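Local coordinates for methylaspartate ammonia-lyase (Citrobacter amalonaticus, PDB 1KKO), which catalyses the reversible, magnesium-dependent anti elimination of ammonia from L-threo-3-methylaspartate to give mesaconate, at residues Glu165-Gly171 against Arg379-Ile385; His326-Thr332 against Met353-Gly359. One frame throughout, in Å; residues are numbered along the deposited sequence.

Contact 1. Residues Glu165-Gly171 against Arg379-Ile385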
# COMPACT_ATOMS: atom_id res chain seq x y z
N GLU A 165 -10.44 3.79 21.00
CA GLU A 165 -9.32 4.70 21.19
C GLU A 165 -8.18 4.33 20.25
O GLU A 165 -7.86 3.15 20.08
CB GLU A 165 -8.84 4.64 22.64
CG GLU A 165 -7.71 5.60 22.97
CD GLU A 165 -7.42 5.66 24.45
OE1 GLU A 165 -8.25 5.16 25.24
OE2 GLU A 165 -6.37 6.20 24.84
N ALA A 166 -7.57 5.34 19.67
CA ALA A 166 -6.46 5.12 18.75
C ALA A 166 -5.26 4.52 19.44
O ALA A 166 -5.07 4.65 20.66
CB ALA A 166 -6.06 6.43 18.12
N ILE A 167 -4.45 3.83 18.64
CA ILE A 167 -3.19 3.25 19.07
C ILE A 167 -2.09 4.07 18.40
O ILE A 167 -2.20 4.36 17.20
CB ILE A 167 -3.08 1.81 18.54
CG1 ILE A 167 -4.21 0.91 19.06
CG2 ILE A 167 -1.70 1.22 18.84
CD1 ILE A 167 -4.19 0.68 20.55
N PRO A 168 -1.02 4.45 19.11
CA PRO A 168 0.08 5.15 18.46
C PRO A 168 0.70 4.34 17.33
O PRO A 168 0.98 3.16 17.53
CB PRO A 168 1.08 5.36 19.60
CG PRO A 168 0.24 5.36 20.83
CD PRO A 168 -0.80 4.31 20.56
N LEU A 169 0.92 4.98 16.19
CA LEU A 169 1.44 4.32 15.00
C LEU A 169 2.89 4.70 14.75
O LEU A 169 3.29 5.84 14.93
CB LEU A 169 0.61 4.69 13.77
CG LEU A 169 -0.89 4.44 13.88
CD1 LEU A 169 -1.58 4.76 12.55
CD2 LEU A 169 -1.18 3.03 14.28
N PHE A 170 3.63 3.71 14.25
CA PHE A 170 5.07 3.80 14.04
C PHE A 170 5.40 3.59 12.58
O PHE A 170 5.14 2.51 12.03
CB PHE A 170 5.75 2.72 14.90
CG PHE A 170 7.22 2.58 14.70
CD1 PHE A 170 8.03 3.68 14.51
CD2 PHE A 170 7.78 1.32 14.72
CE1 PHE A 170 9.39 3.52 14.36
CE2 PHE A 170 9.14 1.16 14.56
CZ PHE A 170 9.94 2.26 14.40
N GLY A 171 5.99 4.60 11.94
CA GLY A 171 6.39 4.52 10.55
C GLY A 171 7.83 4.09 10.38
O GLY A 171 8.70 4.52 11.13
N ARG A 379 -5.03 -3.46 22.90
CA ARG A 379 -4.43 -2.24 23.43
C ARG A 379 -2.92 -2.27 23.60
O ARG A 379 -2.40 -2.00 24.68
CB ARG A 379 -5.08 -1.86 24.76
CG ARG A 379 -6.59 -1.82 24.71
CD ARG A 379 -7.13 -1.06 23.55
NE ARG A 379 -6.59 0.28 23.51
CZ ARG A 379 -6.88 1.16 22.56
NH1 ARG A 379 -7.71 0.80 21.59
NH2 ARG A 379 -6.36 2.37 22.59
N PRO A 380 -2.18 -2.55 22.54
CA PRO A 380 -0.73 -2.42 22.63
C PRO A 380 -0.38 -0.94 22.73
O PRO A 380 -1.19 -0.07 22.42
CB PRO A 380 -0.26 -3.00 21.30
CG PRO A 380 -1.39 -2.69 20.36
CD PRO A 380 -2.62 -2.96 21.19
N MSE A 381 0.84 -0.65 23.15
CA MSE A 381 1.35 0.71 23.24
C MSE A 381 1.72 1.33 21.89
O MSE A 381 1.76 2.55 21.77
CB MSE A 381 2.59 0.68 24.11
CG MSE A 381 2.38 1.32 25.43
SE MSE A 381 2.67 3.20 25.20
CE MSE A 381 4.53 3.30 25.53
N ARG A 382 1.99 0.49 20.90
CA ARG A 382 2.48 0.94 19.62
C ARG A 382 2.13 -0.08 18.57
O ARG A 382 2.08 -1.26 18.85
CB ARG A 382 4.00 1.05 19.72
CG ARG A 382 4.72 1.69 18.54
CD ARG A 382 6.12 2.15 18.87
NE ARG A 382 6.08 3.07 20.00
CZ ARG A 382 7.11 3.41 20.76
NH1 ARG A 382 8.33 2.96 20.52
NH2 ARG A 382 6.90 4.21 21.80
N MSE A 383 1.87 0.39 17.35
CA MSE A 383 1.58 -0.50 16.24
C MSE A 383 2.32 -0.04 15.00
O MSE A 383 2.34 1.14 14.67
CB MSE A 383 0.08 -0.54 15.95
CG MSE A 383 -0.26 -1.35 14.71
SE MSE A 383 -2.14 -1.81 14.57
CE MSE A 383 -2.88 -0.11 14.81
N LEU A 384 2.93 -0.98 14.31
CA LEU A 384 3.66 -0.69 13.09
C LEU A 384 2.76 -0.33 11.91
O LEU A 384 1.77 -1.02 11.63
CB LEU A 384 4.51 -1.90 12.69
CG LEU A 384 5.32 -1.80 11.39
CD1 LEU A 384 6.43 -0.77 11.52
CD2 LEU A 384 5.88 -3.17 11.04
N ILE A 385 3.13 0.74 11.21
CA ILE A 385 2.51 1.10 9.94
C ILE A 385 3.08 0.14 8.89
O ILE A 385 4.28 0.08 8.65
CB ILE A 385 2.80 2.57 9.63
CG1 ILE A 385 2.09 3.46 10.64
CG2 ILE A 385 2.36 2.90 8.22
CD1 ILE A 385 2.55 4.89 10.65

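Contact 2. Residues His326-Thr332 against Met353-Gly359. With SO4 (sulfate ion), chain C.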
# COMPACT_ATOMS: atom_id res chain seq x y z
N HIS A 326 12.24 -2.56 28.01
CA HIS A 326 11.05 -1.76 28.25
C HIS A 326 9.89 -2.10 27.36
O HIS A 326 8.74 -1.89 27.73
CB HIS A 326 11.40 -0.29 28.06
CG HIS A 326 12.57 0.13 28.87
ND1 HIS A 326 13.86 0.05 28.40
CD2 HIS A 326 12.66 0.61 30.14
CE1 HIS A 326 14.70 0.46 29.33
NE2 HIS A 326 14.00 0.81 30.40
N MSE A 327 10.19 -2.61 26.17
CA MSE A 327 9.20 -2.87 25.14
C MSE A 327 9.65 -4.06 24.34
O MSE A 327 10.85 -4.29 24.19
CB MSE A 327 9.10 -1.64 24.23
CG MSE A 327 8.15 -1.78 23.06
SE MSE A 327 8.11 -0.16 21.97
CE MSE A 327 6.61 0.70 22.80
N VAL A 328 8.70 -4.85 23.85
CA VAL A 328 9.00 -5.98 22.98
C VAL A 328 8.25 -5.85 21.66
O VAL A 328 7.07 -5.50 21.66
CB VAL A 328 8.61 -7.34 23.60
CG1 VAL A 328 9.52 -7.69 24.76
CG2 VAL A 328 7.19 -7.35 24.04
N GLN A 329 8.93 -6.11 20.55
CA GLN A 329 8.23 -6.19 19.26
C GLN A 329 7.58 -7.57 19.10
O GLN A 329 8.27 -8.58 18.95
CB GLN A 329 9.10 -5.92 18.02
CG GLN A 329 8.16 -5.97 16.80
CD GLN A 329 8.73 -5.74 15.41
OE1 GLN A 329 8.05 -6.06 14.42
NE2 GLN A 329 9.95 -5.22 15.32
N ILE A 330 6.25 -7.57 19.15
CA ILE A 330 5.42 -8.73 18.87
C ILE A 330 5.29 -8.69 17.34
O ILE A 330 4.50 -7.94 16.78
CB ILE A 330 4.08 -8.55 19.61
CG1 ILE A 330 4.32 -8.46 21.13
CG2 ILE A 330 3.08 -9.65 19.28
CD1 ILE A 330 3.09 -8.05 21.91
N LYS A 331 6.15 -9.45 16.67
CA LYS A 331 6.27 -9.37 15.21
C LYS A 331 5.23 -10.31 14.64
O LYS A 331 5.45 -11.51 14.47
CB LYS A 331 7.68 -9.70 14.75
CG LYS A 331 7.89 -9.36 13.30
CD LYS A 331 9.35 -9.46 12.89
CE LYS A 331 9.66 -8.62 11.66
NZ LYS A 331 9.83 -7.19 12.00
N THR A 332 4.07 -9.74 14.35
CA THR A 332 2.86 -10.52 14.21
C THR A 332 2.91 -11.81 13.39
O THR A 332 2.44 -12.81 13.86
CB THR A 332 1.65 -9.65 13.82
OG1 THR A 332 1.86 -9.05 12.53
CG2 THR A 332 1.42 -8.50 14.81
N MSE A 353 5.14 -4.63 30.77
CA MSE A 353 5.98 -4.58 29.57
C MSE A 353 5.22 -3.82 28.49
O MSE A 353 4.03 -4.06 28.29
CB MSE A 353 6.26 -6.00 29.08
CG MSE A 353 6.97 -6.07 27.73
SE MSE A 353 8.77 -5.35 27.77
CE MSE A 353 9.65 -6.87 28.51
N GLU A 354 5.88 -2.89 27.81
CA GLU A 354 5.22 -2.17 26.73
C GLU A 354 5.14 -3.11 25.52
O GLU A 354 6.14 -3.68 25.08
CB GLU A 354 5.97 -0.89 26.37
CG GLU A 354 5.97 0.12 27.50
CD GLU A 354 6.73 1.39 27.17
OE1 GLU A 354 7.04 1.62 25.99
OE2 GLU A 354 7.02 2.16 28.11
N ALA A 355 3.93 -3.27 25.01
CA ALA A 355 3.69 -4.13 23.86
C ALA A 355 3.73 -3.32 22.57
O ALA A 355 2.96 -2.40 22.38
CB ALA A 355 2.36 -4.81 24.00
N TYR A 356 4.67 -3.67 21.70
CA TYR A 356 4.77 -3.08 20.36
C TYR A 356 4.25 -4.13 19.38
O TYR A 356 4.88 -5.16 19.15
CB TYR A 356 6.22 -2.65 20.08
CG TYR A 356 6.57 -2.42 18.63
CD1 TYR A 356 5.63 -1.97 17.70
CD2 TYR A 356 7.86 -2.67 18.19
CE1 TYR A 356 5.99 -1.78 16.37
CE2 TYR A 356 8.22 -2.49 16.87
CZ TYR A 356 7.29 -2.06 15.97
OH TYR A 356 7.64 -1.92 14.65
N GLN A 357 3.04 -3.90 18.87
CA GLN A 357 2.44 -4.82 17.91
C GLN A 357 3.01 -4.46 16.55
O GLN A 357 2.58 -3.50 15.90
CB GLN A 357 0.92 -4.73 17.93
CG GLN A 357 0.26 -5.87 17.18
CD GLN A 357 -1.22 -5.74 17.12
OE1 GLN A 357 -1.90 -5.73 18.14
NE2 GLN A 357 -1.75 -5.65 15.90
N GLY A 358 4.03 -5.21 16.17
CA GLY A 358 4.79 -4.90 14.98
C GLY A 358 4.31 -5.66 13.76
O GLY A 358 3.11 -5.72 13.49
N GLY A 359 5.25 -6.25 13.05
CA GLY A 359 4.93 -6.92 11.81
C GLY A 359 6.05 -6.71 10.83
O GLY A 359 7.22 -6.55 11.21
S SO4 C . 10.54 -5.89 8.56
O1 SO4 C . 10.11 -7.28 8.29
O2 SO4 C . 11.92 -5.83 7.95
O3 SO4 C . 9.65 -4.94 7.89
O4 SO4 C . 10.65 -5.55 10.00

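Contact 1. Residues Glu165-Gly171 against Arg379-Ile385
The guanidinium group of Arg379 lies flat against the end of Ile167. Ile167 CD1 sits over the centre of one face, 3.4 Å from Arg379 CZ. The edge of the same group faces the backbone: Arg379 NH1 donates to Glu165 O at 2.8 Å, with the oxygen in the guanidinium plane. Arg379 NH2 adds weak bonds to Glu165 O and Ala166 O. Bends at chi2 (-48°) and chi3 (-55°) fold the arginine chain back to reach these carbonyls. The Glu165 side chain crosses it at about a right angle. Glu165 OE1 is 4.3 Å from Arg379 NH2 but well out of the guanidinium plane, so opposite charges lie close without a salt bridge. Beyond this loop the segments pair as parallel strands, the first and the last of the TIM barrel, so the contact closes the barrel. Met383 N to Pro168 O, Phe170 N to Met383 O and Ile385 N to Phe170 O are the backbone bonds. Leu169 and Met383 run side by side toward the helices, with Leu169 CD2 3.6 Å from Met383 CE. Helix 392-410 packs on Leu169 and Ile385, and helix 365-378 on Met383. Phe170 and Leu384 point into the barrel and meet obliquely. The Phe170 ring also stacks with His236.

Contact 2. Residues His326-Thr332 against Met353-Gly359
Gln329 and Lys331 are tied to Gly359 by polar bonds. Gln329 OE1 accepts from Gly359 N at 3.1 Å, nearly straight at 169°. It also accepts from Lys331 NZ at 3.2 Å. With Gln329 NE2 hydrogen-bonded to OE2 of Glu273, a magnesium ligand, the amide is held at both its oxygen and its nitrogen. Lys331 is the proton acceptor; its NZ reaches Gly359 O at 2.8 Å and sulfate O4 at 2.7 Å, after a bend at chi4 (80°). The backbone bonds are those of parallel strands, running from Glu354 N to His326 O through to Gly358 N to Ile330 O. Among the packing contacts, the extended Gln329 chain lies alongside the Tyr356 ring and points the same way. Gln329 CB comes 3.5 Å from Tyr356 CD2, with the amide turned 40° from the ring. The selenium of Met327, a selenomethionine, makes an oblique Met-aromatic contact with the same ring, 5.3 Å from its centroid. On the other face, Ile330 CD1 meets Ala355 CB, and Val328 CG1 meets the Met353 CE methyl. The strands belong to a beta-alpha-beta unit of the TIM barrel. Its helix 339-351 packs on Val328 and Ile330, while strands 303-306 and 382-384 flank the pair.

Overall arrangement
Contacts 1 and 2 join four strands of one barrel. Their centres lie about 10 Å apart. Strand 382-384 of contact 1 lies next to strand 354-357 of contact 2. Arg382 O and Gln357 N are 2.8 Å apart, a probable hydrogen bond, as are Met381 N and Ala355 O at the same distance. Inside the barrel, Phe170 CD2 packs 3.2 Å from Tyr356 OH. Contact 2 supplies the active-site residues Gln329 and Lys331. Contact 1 borders the site: Phe170 neighbours His194, the transition-state stabiliser, and Leu384 the substrate-binding Gln172, each about 4 Å between side chains. A sulfate, probably from the crystallisation liquor, is held by Lys331, Gln172, Thr360 and Cys361.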